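Local coordinates for alpha-actinin-like protein 1 (Schizosaccharomyces pombe, PDB 5BVR) that binds actin filaments through its tandem calponin-homology domains and takes part in forming and organising the actin ring during cytokinesis and septation, at residues I198-L203 with H229-L234. Residues are numbered along the deposited sequence; the frame is centred on the assembly and turned at random.
Sequences IGIPRL and HAFSTL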
ATOM      1  N   ILE A 198       2.256 -13.903   9.533  1.00 24.68           N
ATOM      2  CA  ILE A 198       2.500 -12.569  10.063  1.00 22.15           C
ATOM      3  C   ILE A 198       1.325 -11.621   9.784  1.00 23.71           C
ATOM      4  O   ILE A 198       1.342 -10.467  10.218  1.00 28.59           O
ATOM      5  CB  ILE A 198       3.836 -11.984   9.553  1.00 21.48           C
ATOM      6  CG1 ILE A 198       4.905 -13.080   9.532  1.00 24.13           C
ATOM      7  CG2 ILE A 198       4.276 -10.780  10.429  1.00 25.30           C
ATOM      8  CD1 ILE A 198       6.279 -12.665   9.064  1.00 26.45           C
ATOM      9  N   GLY A 199       0.299 -12.113   9.090  1.00 23.58           N
ATOM     10  CA  GLY A 199      -0.896 -11.320   8.806  1.00 22.91           C
ATOM     11  C   GLY A 199      -0.702 -10.170   7.827  1.00 20.68           C
ATOM     12  O   GLY A 199      -1.513  -9.230   7.784  1.00 25.96           O
ATOM     13  N   ILE A 200       0.377 -10.218   7.053  1.00 19.61           N
ATOM     14  CA  ILE A 200       0.669  -9.167   6.090  1.00 19.39           C
ATOM     15  C   ILE A 200      -0.095  -9.460   4.783  1.00 21.31           C
ATOM     16  O   ILE A 200       0.164 -10.472   4.138  1.00 21.75           O
ATOM     17  CB  ILE A 200       2.179  -9.092   5.828  1.00 17.93           C
ATOM     18  CG1 ILE A 200       2.903  -8.549   7.071  1.00 19.92           C
ATOM     19  CG2 ILE A 200       2.475  -8.216   4.609  1.00 18.50           C
ATOM     20  CD1 ILE A 200       4.421  -8.816   7.105  1.00 19.78           C
ATOM     21  N   PRO A 201      -1.017  -8.569   4.383  1.00 19.84           N
ATOM     22  CA  PRO A 201      -1.831  -8.865   3.200  1.00 18.07           C
ATOM     23  C   PRO A 201      -0.999  -8.884   1.933  1.00 18.14           C
ATOM     24  O   PRO A 201      -0.056  -8.111   1.791  1.00 17.27           O
ATOM     25  CB  PRO A 201      -2.822  -7.697   3.159  1.00 18.98           C
ATOM     26  CG  PRO A 201      -2.109  -6.566   3.779  1.00 22.12           C
ATOM     27  CD  PRO A 201      -1.265  -7.202   4.883  1.00 20.74           C
ATOM     28  N   ARG A 202      -1.384  -9.753   1.010  1.00 19.85           N
ATOM     29  CA  ARG A 202      -0.660  -9.932  -0.236  1.00 23.06           C
ATOM     30  C   ARG A 202      -1.048  -8.845  -1.232  1.00 19.58           C
ATOM     31  O   ARG A 202      -1.891  -9.073  -2.110  1.00 25.32           O
ATOM     32  CB  ARG A 202      -0.988 -11.302  -0.805  1.00 31.68           C
ATOM     33  CG  ARG A 202      -0.297 -11.630  -2.106  1.00 44.37           C
ATOM     34  CD  ARG A 202      -0.834 -12.928  -2.656  1.00 51.33           C
ATOM     35  NE  ARG A 202      -0.480 -14.020  -1.762  1.00 53.34           N
ATOM     36  CZ  ARG A 202       0.631 -14.740  -1.866  1.00 48.50           C
ATOM     37  NH1 ARG A 202       1.499 -14.514  -2.843  1.00 55.05           N
ATOM     38  NH2 ARG A 202       0.867 -15.701  -0.994  1.00 46.27           N
ATOM     39  N   LEU A 203      -0.446  -7.673  -1.105  1.00 17.05           N
ATOM     40  CA  LEU A 203      -0.815  -6.543  -1.941  1.00 17.21           C
ATOM     41  C   LEU A 203      -0.234  -6.594  -3.350  1.00 18.80           C
ATOM     42  O   LEU A 203      -0.724  -5.871  -4.212  1.00 19.71           O
ATOM     43  CB  LEU A 203      -0.406  -5.214  -1.287  1.00 15.74           C
ATOM     44  CG  LEU A 203      -1.022  -4.964   0.094  1.00 15.83           C
ATOM     45  CD1 LEU A 203      -0.671  -3.564   0.560  1.00 17.12           C
ATOM     46  CD2 LEU A 203      -2.558  -5.139   0.129  1.00 18.54           C
ATOM     47  N   HIS A 229       4.791  -1.908   9.683  1.00 15.89           N
ATOM     48  CA  HIS A 229       3.743  -1.769  10.696  1.00 15.70           C
ATOM     49  C   HIS A 229       3.484  -3.092  11.411  1.00 17.26           C
ATOM     50  O   HIS A 229       3.331  -3.126  12.654  1.00 18.18           O
ATOM     51  CB  HIS A 229       2.449  -1.230  10.106  1.00 18.00           C
ATOM     52  CG  HIS A 229       2.526   0.206   9.690  1.00 15.56           C
ATOM     53  ND1 HIS A 229       2.655   1.239  10.599  1.00 17.19           N
ATOM     54  CD2 HIS A 229       2.549   0.777   8.463  1.00 15.26           C
ATOM     55  CE1 HIS A 229       2.710   2.388   9.945  1.00 20.29           C
ATOM     56  NE2 HIS A 229       2.645   2.133   8.650  1.00 18.34           N
ATOM     57  N   ALA A 230       3.449  -4.197  10.677  1.00 16.63           N
ATOM     58  CA  ALA A 230       3.173  -5.475  11.325  1.00 16.51           C
ATOM     59  C   ALA A 230       4.310  -5.882  12.244  1.00 16.63           C
ATOM     60  O   ALA A 230       4.074  -6.271  13.392  1.00 17.68           O
ATOM     61  CB  ALA A 230       2.902  -6.561  10.286  1.00 19.44           C
ATOM     62  N   PHE A 231       5.544  -5.801  11.743  1.00 17.67           N
ATOM     63  CA  PHE A 231       6.682  -6.217  12.548  1.00 17.19           C
ATOM     64  C   PHE A 231       6.751  -5.356  13.808  1.00 17.02           C
ATOM     65  O   PHE A 231       6.972  -5.865  14.911  1.00 19.08           O
ATOM     66  CB  PHE A 231       8.006  -6.092  11.780  1.00 16.18           C
ATOM     67  CG  PHE A 231       8.216  -7.117  10.703  1.00 19.71           C
ATOM     68  CD1 PHE A 231       7.252  -8.034  10.339  1.00 20.51           C
ATOM     69  CD2 PHE A 231       9.449  -7.167  10.080  1.00 22.08           C
ATOM     70  CE1 PHE A 231       7.511  -8.977   9.341  1.00 22.68           C
ATOM     71  CE2 PHE A 231       9.712  -8.111   9.095  1.00 20.28           C
ATOM     72  CZ  PHE A 231       8.734  -9.012   8.732  1.00 21.13           C
ATOM     73  N   SER A 232       6.618  -4.044  13.628  1.00 17.24           N
ATOM     74  CA  SER A 232       6.736  -3.128  14.758  1.00 17.04           C
ATOM     75  C   SER A 232       5.674  -3.418  15.821  1.00 19.21           C
ATOM     76  O   SER A 232       5.946  -3.409  17.016  1.00 19.66           O
ATOM     77  CB  SER A 232       6.652  -1.680  14.309  1.00 18.61           C
ATOM     78  OG  SER A 232       7.727  -1.340  13.432  1.00 20.98           O
ATOM     79  N   THR A 233       4.450  -3.662  15.384  1.00 18.99           N
ATOM     80  CA  THR A 233       3.353  -3.941  16.299  1.00 19.30           C
ATOM     81  C   THR A 233       3.578  -5.250  17.016  1.00 18.47           C
ATOM     82  O   THR A 233       3.418  -5.336  18.242  1.00 21.48           O
ATOM     83  CB  THR A 233       2.033  -3.955  15.531  1.00 19.92           C
ATOM     84  OG1 THR A 233       1.808  -2.639  15.017  1.00 21.31           O
ATOM     85  CG2 THR A 233       0.863  -4.359  16.427  1.00 19.88           C
ATOM     86  N   LEU A 234       3.989  -6.262  16.267  1.00 19.06           N
ATOM     87  CA  LEU A 234       4.200  -7.569  16.848  1.00 19.59           C
ATOM     88  C   LEU A 234       5.381  -7.586  17.811  1.00 20.39           C
ATOM     89  O   LEU A 234       5.407  -8.407  18.730  1.00 23.60           O
ATOM     90  CB  LEU A 234       4.351  -8.625  15.758  1.00 19.85           C
ATOM     91  CG  LEU A 234       3.064  -8.939  14.987  1.00 21.81           C
ATOM     92  CD1 LEU A 234       3.357  -9.677  13.654  1.00 23.40           C
ATOM     93  CD2 LEU A 234       2.103  -9.735  15.856  1.00 27.69           C
TER
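Ile-198 starts the contact by setting its CG2 methyl among three side chains of the last turns of helix 217-234. CG2 lies 3.5 Å from Leu-234 CD1, and it reaches the edge of the Phe-231 ring, near the ring plane, with CE1 at 3.9 Å. Ala-230 CB is more distant, 4.4 Å from CG2. With CG2 anti to the backbone N, the other branch of Ile-198 stays beside that N, yet its end also touches the ring, CD1 standing 3.9 Å from Phe-231 CE1. Gly-199, at positive phi (69°), turns the chain away from the helical path and leads into Ile-200, whose CB points at helix 217-234. Its CG1 rests on Ala-230 CB at 3.8 Å, while CD1 continues to Phe-231 CE1, also at 3.8 Å, the two side chains crossing at about a right angle. Phe-231 CE1 is thus shared by both isoleucines. No hydrogen bond joins the segments; the side chains that meet are all apolar and largely buried, with Leu-234 at the exposed margin. Beyond Ile-200 the chain departs from residues 229-234, and Arg-202, centre of an inverse gamma turn, forms a salt bridge with Asp-192 of helix 183-198. The contact joins the loop after helix 183-198 to the last helix of the second calponin-homology domain. Helix 159-168 packs on the same side chains: Ile-165 meets Ile-198, and Leu-164 and the stacked ring of His-168, a zinc ligand, pack against Phe-231.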